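Local atomic coordinates of Two-component system sensor histidine kinase (Bacteroides thetaiotaomicron, PDB entry 3VA6), a protein that probably acts as a membrane-spanning hybrid sensor histidine kinase that autophosphorylates and controls transcription, this chain being its extracellular beta-propeller and beta-sandwich portion. Residues A[316-321]-A[356-361]; A[521-526]-A[562-567]; A[725-730]-A[737-742]. One frame throughout, in Å; residues are numbered along the deposited sequence.

Contact 1: A[316-321]-A[356-361]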
loop_
_atom_site.group_PDB
_atom_site.type_symbol
_atom_site.label_atom_id
_atom_site.label_comp_id
_atom_site.label_asym_id
_atom_site.label_seq_id
_atom_site.Cartn_x
_atom_site.Cartn_y
_atom_site.Cartn_z
ATOM N N GLN A 316 7.620 4.661 -1.718
ATOM C CA GLN A 316 6.704 5.527 -0.989
ATOM C C GLN A 316 7.449 6.427 0.001
ATOM O O GLN A 316 6.963 7.510 0.321
ATOM C CB GLN A 316 5.646 4.704 -0.249
ATOM C CG GLN A 316 4.450 5.524 0.212
ATOM C CD GLN A 316 3.398 4.691 0.905
ATOM O OE1 GLN A 316 2.799 3.802 0.304
ATOM N NE2 GLN A 316 3.161 4.978 2.176
ATOM N N ILE A 317 8.617 5.982 0.478
ATOM C CA ILE A 317 9.423 6.755 1.424
ATOM C C ILE A 317 10.399 7.691 0.703
ATOM O O ILE A 317 10.585 8.836 1.116
ATOM C CB ILE A 317 10.177 5.828 2.391
ATOM C CG1 ILE A 317 9.194 5.032 3.248
ATOM C CG2 ILE A 317 11.096 6.619 3.307
ATOM C CD1 ILE A 317 8.373 5.879 4.193
ATOM N N THR A 318 11.030 7.184 -0.354
ATOM C CA THR A 318 11.729 8.003 -1.359
ATOM C C THR A 318 11.531 7.275 -2.659
ATOM O O THR A 318 11.959 6.110 -2.790
ATOM C CB THR A 318 13.245 7.995 -1.259
ATOM O OG1 THR A 318 13.690 6.660 -0.950
ATOM C CG2 THR A 318 13.777 9.046 -0.261
ATOM N N GLY A 319 10.913 7.936 -3.620
ATOM C CA GLY A 319 10.664 7.303 -4.905
ATOM C C GLY A 319 11.272 8.155 -5.977
ATOM O O GLY A 319 10.692 9.195 -6.271
ATOM N N THR A 320 12.430 7.809 -6.563
ATOM C CA THR A 320 13.350 6.666 -6.271
ATOM C C THR A 320 12.780 5.255 -6.243
ATOM O O THR A 320 12.114 4.852 -5.304
ATOM C CB THR A 320 14.200 6.885 -5.001
ATOM O OG1 THR A 320 14.307 8.291 -4.723
ATOM C CG2 THR A 320 15.599 6.286 -5.185
ATOM N N GLY A 321 13.103 4.493 -7.276
ATOM C CA GLY A 321 12.681 3.103 -7.364
ATOM C C GLY A 321 13.803 2.149 -7.010
ATOM O O GLY A 321 13.736 0.973 -7.347
ATOM N N HIS A 356 8.263 12.341 4.347
ATOM C CA HIS A 356 9.267 11.506 5.052
ATOM C C HIS A 356 10.667 12.106 5.177
ATOM O O HIS A 356 11.494 11.574 5.930
ATOM C CB HIS A 356 9.371 10.111 4.391
ATOM C CG HIS A 356 8.031 9.494 4.007
ATOM N ND1 HIS A 356 7.219 8.899 4.900
ATOM C CD2 HIS A 356 7.384 9.397 2.771
ATOM C CE1 HIS A 356 6.111 8.447 4.276
ATOM N NE2 HIS A 356 6.213 8.747 2.974
ATOM N N ASP A 357 10.941 13.194 4.440
ATOM C CA ASP A 357 12.288 13.811 4.291
ATOM C C ASP A 357 13.427 12.812 4.457
ATOM O O ASP A 357 14.370 12.973 5.243
ATOM C CB ASP A 357 12.448 15.055 5.170
ATOM C CG ASP A 357 11.951 14.827 6.579
ATOM O OD1 ASP A 357 10.868 15.370 6.925
ATOM O OD2 ASP A 357 12.640 14.079 7.324
ATOM N N ALA A 358 13.308 11.777 3.645
ATOM C CA ALA A 358 14.200 10.655 3.672
ATOM C C ALA A 358 15.578 11.034 3.154
ATOM O O ALA A 358 15.713 11.880 2.266
ATOM C CB ALA A 358 13.615 9.507 2.867
ATOM N N ILE A 359 16.594 10.432 3.771
ATOM C CA ILE A 359 17.961 10.483 3.286
ATOM C C ILE A 359 18.458 9.063 3.197
ATOM O O ILE A 359 18.292 8.309 4.132
ATOM C CB ILE A 359 18.913 11.232 4.226
ATOM C CG1 ILE A 359 18.463 12.671 4.436
ATOM C CG2 ILE A 359 20.332 11.234 3.653
ATOM C CD1 ILE A 359 19.264 13.371 5.529
ATOM N N TRP A 360 19.091 8.729 2.076
ATOM C CA TRP A 360 19.565 7.386 1.800
ATOM C C TRP A 360 21.056 7.382 1.668
ATOM O O TRP A 360 21.593 7.780 0.622
ATOM C CB TRP A 360 18.929 6.890 0.512
ATOM C CG TRP A 360 19.064 5.410 0.276
ATOM C CD1 TRP A 360 20.045 4.545 0.759
ATOM C CD2 TRP A 360 18.183 4.572 -0.532
ATOM N NE1 TRP A 360 19.822 3.269 0.326
ATOM C CE2 TRP A 360 18.722 3.216 -0.451
ATOM C CE3 TRP A 360 17.044 4.798 -1.267
ATOM C CZ2 TRP A 360 18.124 2.150 -1.090
ATOM C CZ3 TRP A 360 16.447 3.720 -1.910
ATOM C CH2 TRP A 360 16.976 2.422 -1.821
ATOM N N TYR A 361 21.732 6.902 2.715
ATOM C CA TYR A 361 23.194 6.827 2.755
ATOM C C TYR A 361 23.688 5.559 2.094
ATOM O O TYR A 361 23.234 4.470 2.434
ATOM C CB TYR A 361 23.684 6.825 4.198
ATOM C CG TYR A 361 23.398 8.099 4.916
ATOM C CD1 TYR A 361 22.160 8.310 5.513
ATOM C CD2 TYR A 361 24.348 9.113 4.977
ATOM C CE1 TYR A 361 21.877 9.497 6.167
ATOM C CE2 TYR A 361 24.076 10.304 5.635
ATOM C CZ TYR A 361 22.835 10.486 6.230
ATOM O OH TYR A 361 22.525 11.641 6.899
#

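Contact 2: A[521-526]-A[562-567]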
loop_
_atom_site.group_PDB
_atom_site.type_symbol
_atom_site.label_atom_id
_atom_site.label_comp_id
_atom_site.label_asym_id
_atom_site.label_seq_id
_atom_site.Cartn_x
_atom_site.Cartn_y
_atom_site.Cartn_z
ATOM N N TYR A 521 21.042 -17.302 15.858
ATOM C CA TYR A 521 20.444 -16.047 16.327
ATOM C C TYR A 521 20.468 -15.906 17.856
ATOM O O TYR A 521 20.354 -16.886 18.579
ATOM C CB TYR A 521 19.022 -15.877 15.810
ATOM C CG TYR A 521 18.619 -14.417 15.635
ATOM C CD1 TYR A 521 18.220 -13.644 16.724
ATOM C CD2 TYR A 521 18.647 -13.805 14.391
ATOM C CE1 TYR A 521 17.856 -12.311 16.575
ATOM C CE2 TYR A 521 18.281 -12.473 14.237
ATOM C CZ TYR A 521 17.882 -11.736 15.334
ATOM O OH TYR A 521 17.509 -10.425 15.218
ATOM N N LEU A 522 20.657 -14.677 18.338
ATOM C CA LEU A 522 20.715 -14.402 19.774
ATOM C C LEU A 522 20.066 -13.083 20.148
ATOM O O LEU A 522 20.322 -12.059 19.515
ATOM C CB LEU A 522 22.169 -14.381 20.252
ATOM C CG LEU A 522 22.305 -14.887 21.685
ATOM C CD1 LEU A 522 22.672 -13.761 22.646
ATOM C CD2 LEU A 522 21.042 -15.626 22.139
ATOM N N LEU A 523 19.214 -13.110 21.161
ATOM C CA LEU A 523 18.726 -11.868 21.736
ATOM C C LEU A 523 18.441 -12.037 23.219
ATOM O O LEU A 523 18.171 -13.146 23.674
ATOM C CB LEU A 523 17.498 -11.331 20.983
ATOM C CG LEU A 523 16.140 -12.037 21.061
ATOM C CD1 LEU A 523 15.499 -11.836 22.424
ATOM C CD2 LEU A 523 15.221 -11.495 19.977
ATOM N N CYS A 524 18.557 -10.936 23.962
ATOM C CA CYS A 524 18.182 -10.883 25.369
ATOM C C CYS A 524 16.860 -10.138 25.479
ATOM O O CYS A 524 16.641 -9.160 24.762
ATOM C CB CYS A 524 19.277 -10.163 26.178
ATOM S SG CYS A 524 19.008 -10.172 27.964
ATOM N N ASP A 525 15.975 -10.598 26.356
ATOM C CA ASP A 525 14.688 -9.929 26.552
ATOM C C ASP A 525 14.746 -8.963 27.744
ATOM O O ASP A 525 15.773 -8.836 28.417
ATOM C CB ASP A 525 13.533 -10.953 26.682
ATOM C CG ASP A 525 13.539 -11.715 28.004
ATOM O OD1 ASP A 525 14.265 -11.321 28.930
ATOM O OD2 ASP A 525 12.790 -12.713 28.127
ATOM N N GLU A 526 13.634 -8.279 27.984
ATOM C CA GLU A 526 13.559 -7.288 29.043
ATOM C C GLU A 526 13.717 -7.871 30.452
ATOM O O GLU A 526 13.992 -7.125 31.388
ATOM C CB GLU A 526 12.261 -6.470 28.934
ATOM C CG GLU A 526 10.956 -7.262 29.007
ATOM C CD GLU A 526 9.782 -6.428 29.507
ATOM O OE1 GLU A 526 9.877 -5.184 29.532
ATOM O OE2 GLU A 526 8.759 -7.015 29.916
ATOM N N LEU A 562 15.207 -16.181 10.133
ATOM C CA LEU A 562 15.666 -14.970 9.521
ATOM C C LEU A 562 15.815 -13.848 10.550
ATOM O O LEU A 562 16.774 -13.039 10.469
ATOM C CB LEU A 562 14.701 -14.554 8.426
ATOM C CG LEU A 562 14.597 -15.524 7.264
ATOM C CD1 LEU A 562 13.363 -15.199 6.435
ATOM C CD2 LEU A 562 15.856 -15.455 6.419
ATOM N N SER A 563 14.885 -13.775 11.511
ATOM C CA SER A 563 14.892 -12.660 12.481
ATOM C C SER A 563 14.034 -12.892 13.729
ATOM O O SER A 563 13.015 -13.574 13.668
ATOM C CB SER A 563 14.446 -11.381 11.787
ATOM O OG SER A 563 14.176 -10.371 12.722
ATOM N N MET A 564 14.472 -12.342 14.860
ATOM C CA MET A 564 13.736 -12.445 16.126
ATOM C C MET A 564 13.681 -11.082 16.812
ATOM O O MET A 564 14.676 -10.367 16.825
ATOM C CB MET A 564 14.416 -13.438 17.089
ATOM C CG MET A 564 14.832 -14.781 16.488
ATOM S SD MET A 564 15.026 -16.117 17.699
ATOM C CE MET A 564 16.049 -15.241 18.894
ATOM N N THR A 565 12.538 -10.730 17.405
ATOM C CA THR A 565 12.488 -9.586 18.332
ATOM C C THR A 565 11.384 -9.750 19.374
ATOM O O THR A 565 10.396 -10.419 19.133
ATOM C CB THR A 565 12.311 -8.234 17.597
ATOM O OG1 THR A 565 12.796 -7.166 18.424
ATOM C CG2 THR A 565 10.844 -7.978 17.270
ATOM N N CYS A 566 11.576 -9.121 20.525
ATOM C CA CYS A 566 10.587 -9.123 21.603
ATOM C C CYS A 566 9.467 -8.153 21.331
ATOM O O CYS A 566 9.717 -7.029 20.898
ATOM C CB CYS A 566 11.231 -8.727 22.923
ATOM S SG CYS A 566 12.457 -9.926 23.444
ATOM N N VAL A 567 8.242 -8.589 21.620
ATOM C CA VAL A 567 7.045 -7.773 21.506
ATOM C C VAL A 567 6.201 -8.074 22.750
ATOM O O VAL A 567 5.514 -9.093 22.826
ATOM C CB VAL A 567 6.277 -8.081 20.203
ATOM C CG1 VAL A 567 5.108 -7.134 20.012
ATOM C CG2 VAL A 567 7.192 -7.990 18.998
#

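Contact 3: A[725-730]-A[737-742]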
loop_
_atom_site.group_PDB
_atom_site.type_symbol
_atom_site.label_atom_id
_atom_site.label_comp_id
_atom_site.label_asym_id
_atom_site.label_seq_id
_atom_site.Cartn_x
_atom_site.Cartn_y
_atom_site.Cartn_z
ATOM N N ILE A 725 -13.228 22.200 12.840
ATOM C CA ILE A 725 -12.102 21.287 12.964
ATOM C C ILE A 725 -12.622 19.865 13.111
ATOM O O ILE A 725 -13.402 19.597 14.013
ATOM C CB ILE A 725 -11.243 21.682 14.165
ATOM C CG1 ILE A 725 -10.581 23.062 13.921
ATOM C CG2 ILE A 725 -10.182 20.623 14.427
ATOM C CD1 ILE A 725 -10.367 23.894 15.166
ATOM N N ILE A 726 -12.259 18.962 12.201
ATOM C CA ILE A 726 -12.692 17.568 12.318
ATOM C C ILE A 726 -11.490 16.685 12.549
ATOM O O ILE A 726 -10.465 16.844 11.905
ATOM C CB ILE A 726 -13.418 17.052 11.062
ATOM C CG1 ILE A 726 -14.692 17.855 10.811
ATOM C CG2 ILE A 726 -13.734 15.575 11.209
ATOM C CD1 ILE A 726 -15.427 17.412 9.575
ATOM N N SER A 727 -11.643 15.726 13.451
ATOM C CA SER A 727 -10.561 14.843 13.835
ATOM C C SER A 727 -11.045 13.418 13.982
ATOM O O SER A 727 -12.169 13.173 14.410
ATOM C CB SER A 727 -9.962 15.316 15.150
ATOM O OG SER A 727 -8.617 15.717 14.990
ATOM N N LYS A 728 -10.176 12.479 13.630
ATOM C CA LYS A 728 -10.470 11.063 13.784
ATOM C C LYS A 728 -10.125 10.671 15.200
ATOM O O LYS A 728 -9.087 11.056 15.735
ATOM C CB LYS A 728 -9.704 10.227 12.738
ATOM C CG LYS A 728 -8.962 9.011 13.263
ATOM C CD LYS A 728 -9.434 7.686 12.673
ATOM C CE LYS A 728 -8.427 6.569 12.999
ATOM N NZ LYS A 728 -7.047 6.775 12.430
ATOM N N LEU A 729 -11.023 9.931 15.821
ATOM C CA LEU A 729 -10.742 9.399 17.125
ATOM C C LEU A 729 -9.651 8.352 16.969
ATOM O O LEU A 729 -9.843 7.338 16.295
ATOM C CB LEU A 729 -12.002 8.826 17.783
ATOM C CG LEU A 729 -12.510 9.545 19.042
ATOM C CD1 LEU A 729 -12.245 11.037 19.077
ATOM C CD2 LEU A 729 -13.997 9.276 19.181
ATOM N N GLU A 730 -8.506 8.610 17.590
ATOM C CA GLU A 730 -7.378 7.691 17.548
ATOM C C GLU A 730 -7.704 6.488 18.421
ATOM O O GLU A 730 -8.586 6.557 19.276
ATOM C CB GLU A 730 -6.091 8.388 18.010
ATOM C CG GLU A 730 -4.891 8.163 17.092
ATOM C CD GLU A 730 -5.049 8.813 15.711
ATOM O OE1 GLU A 730 -4.617 9.959 15.515
ATOM O OE2 GLU A 730 -5.602 8.183 14.800
ATOM N N ASN A 737 -4.279 14.955 16.173
ATOM C CA ASN A 737 -3.649 16.285 16.164
ATOM C C ASN A 737 -3.376 16.772 14.719
ATOM O O ASN A 737 -2.707 17.790 14.510
ATOM C CB ASN A 737 -2.374 16.274 17.030
ATOM C CG ASN A 737 -2.661 16.518 18.520
ATOM O OD1 ASN A 737 -3.811 16.704 18.928
ATOM N ND2 ASN A 737 -1.596 16.576 19.336
ATOM N N ARG A 738 -3.927 16.037 13.736
ATOM C CA ARG A 738 -3.911 16.407 12.312
ATOM C C ARG A 738 -5.338 16.399 11.770
ATOM O O ARG A 738 -5.707 15.560 10.939
ATOM C CB ARG A 738 -3.023 15.457 11.491
ATOM C CG ARG A 738 -1.535 15.695 11.715
ATOM C CD ARG A 738 -0.628 14.826 10.844
ATOM N NE ARG A 738 0.779 15.025 11.237
ATOM C CZ ARG A 738 1.814 14.273 10.844
ATOM N NH1 ARG A 738 1.628 13.241 10.011
ATOM N NH2 ARG A 738 3.039 14.547 11.300
ATOM N N PRO A 739 -6.151 17.345 12.234
ATOM C CA PRO A 739 -7.533 17.431 11.825
ATOM C C PRO A 739 -7.681 18.092 10.478
ATOM O O PRO A 739 -6.744 18.704 9.988
ATOM C CB PRO A 739 -8.128 18.335 12.885
ATOM C CG PRO A 739 -7.016 19.272 13.217
ATOM C CD PRO A 739 -5.745 18.495 13.063
ATOM N N HIS A 740 -8.854 17.979 9.883
ATOM C CA HIS A 740 -9.201 18.755 8.706
ATOM C C HIS A 740 -9.767 20.035 9.203
ATOM O O HIS A 740 -10.704 20.022 10.024
ATOM C CB HIS A 740 -10.250 18.016 7.875
ATOM C CG HIS A 740 -10.703 18.756 6.633
ATOM N ND1 HIS A 740 -10.108 18.594 5.441
ATOM C CD2 HIS A 740 -11.732 19.665 6.432
ATOM C CE1 HIS A 740 -10.727 19.358 4.513
ATOM N NE2 HIS A 740 -11.712 20.020 5.119
ATOM N N ILE A 741 -9.246 21.150 8.702
ATOM C CA ILE A 741 -9.677 22.473 9.151
ATOM C C ILE A 741 -10.275 23.308 8.024
ATOM O O ILE A 741 -9.611 23.559 7.024
ATOM C CB ILE A 741 -8.516 23.255 9.727
ATOM C CG1 ILE A 741 -7.922 22.509 10.914
ATOM C CG2 ILE A 741 -9.007 24.629 10.152
ATOM C CD1 ILE A 741 -6.874 23.292 11.663
ATOM N N LEU A 742 -11.531 23.722 8.192
ATOM C CA LEU A 742 -12.236 24.591 7.239
ATOM C C LEU A 742 -12.453 25.965 7.866
ATOM O O LEU A 742 -13.253 26.093 8.803
ATOM C CB LEU A 742 -13.610 24.017 6.880
ATOM C CG LEU A 742 -14.460 24.863 5.922
ATOM C CD1 LEU A 742 -13.879 24.803 4.530
ATOM C CD2 LEU A 742 -15.921 24.466 5.889
#

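Contact 1: A[316-321]-A[356-361]
I317 and H356 face each other with CA atoms 6.0 Å apart, and T318 and A358 follow at a CA separation of 6.2 Å, so the loop 316-321 runs beside the approach to strand 359-361 without forming a sheet with it. The clearest side-chain evidence is a CH-pi contact. I317 CD1 lies over one face of the H356 imidazole, 3.4 Å from the ring centroid and 17° off the normal, and the two side chains cross at about a right angle. In I317, CG1 sits beside the backbone N (chi1 -63°) and the chain bends again at chi2 (-65°), which carries CD1 onto the ring. The other branch serves a second neighbour, with I317 CG2 3.9 Å from A358 CB. Q316 O comes within 3.0 Å of H356 NE2, but the angle is too poor for a hydrogen bond; at its other nitrogen, H356 ND1 has weak bonds to the carbonyls of T349 and D350. Farther along, T318 OG1 approaches W360 CE3 at 3.8 Å, obliquely to the indole, whose NE1 bonds to N343 O. F348 of strand 344-348 touches both I317 and A358. Strand 359-361 is the outer edge strand, the fourth, of an antiparallel blade, and the loop leads from strand 310-313 into that blade's first strand, 326-331: an interblade connection packed on a blade's outer edge, as expected of a beta-propeller.

Contact 2: A[521-526]-A[562-567]
Y521 lays its ring against the backbone and side chain of M564, the tight part of the contact. M564 CG stands over the ring face, 4.0 Å from the Y521 centroid and 26° off the normal, and the amide N of M564 also lies over a face, near the rim. The sulfur is more oblique: M564 SD is 5.0 Å from the Y521 centroid at 44°, a Met-aromatic contact. A bend at chi3 turns the methyl back, leaving M564 CE 3.5 Å from Y521 CD1 and close to L523. L523 divides its branches, CD2 resting 3.6 Å from M564 CB while CD1 reaches C566 SG at 3.7 Å. W531 of strand 530-534 touches both L523 and M564.

The L562 end is loose: Y521 CE2 is 4.1 Å from L562 O, where L562 and S563 together face S574 in a classic beta bulge, and the partly exposed L562 side chain turns away. The other end is close but narrow, a single touch of D525 CB on C566 SG at 3.6 Å, the carboxylate being directed to R584 and W531.

The strand axes lie 7.8 Å apart at 11°, too distant for sheet pairing. Near-parallel first strands, the side chains of one packed on the side chains and backbone of the other, are the arrangement of neighbouring beta-propeller blades, whose innermost strands lie side by side.

Contact 3: A[725-730]-A[737-742]
I726 and H740 exchange two backbone hydrogen bonds, which define them as an antiparallel hydrogen-bonded pair. I726 N reaches H740 O at 2.9 Å with a nearly straight N-H...O angle of 171°; the return bond, from H740 N to I726 O, is 2.8 Å long but more bent, at 143°. Beyond the pair, K728 NZ forms a salt bridge with E730 OE2 at 3.1 Å, a link within the segment 725-730. S727 OG bonds to S736 O, tying the strand to the turn region, and R738 reaches away to a salt bridge with D350.

These bonds belong to the hairpin of strands 720-728 and 740-746; the axes of its portions 725-728 and 740-742 approach to 4.9 Å at 169°, nearly antiparallel. The hairpin lies inside the Y_Y_Y domain, a member of the E-set group of beta-sandwiches. I726 and H740 share one face of the sheet, and both touch L638 on strand 637-643 of the opposing sheet; I726 adds L678 from strand 674-679.

On the other face, I725 and I741 form the non-hydrogen-bonded pair and point the same way, with I725 CG1 4.1 Å from I741 CG1. CG2 of I725, anti to the backbone N, lies 3.4 Å from P739 CB. W702 also touches I725, whereas I741 is largely exposed.

Overall arrangement
Contacts 1 and 2 belong to the same seven-bladed propeller, the second along the chain, but to different parts of it: the first involves an outer strand, the second two inner ones. Their centres are 28 Å apart and their nearest atoms about 19 Å. Contact 3 lies in the C-terminal beta-sandwich, with its centre 27 Å from that of contact 1 and 38 Å from that of contact 2. Its nearest atoms come within about 9 Å of contact 1, and D350 spans this gap: its carbonyl weakly bonds H356, while its carboxylate pairs with R738. Propeller and sandwich are thus linked there. The kinase catalytic region is not part of this extracellular chain.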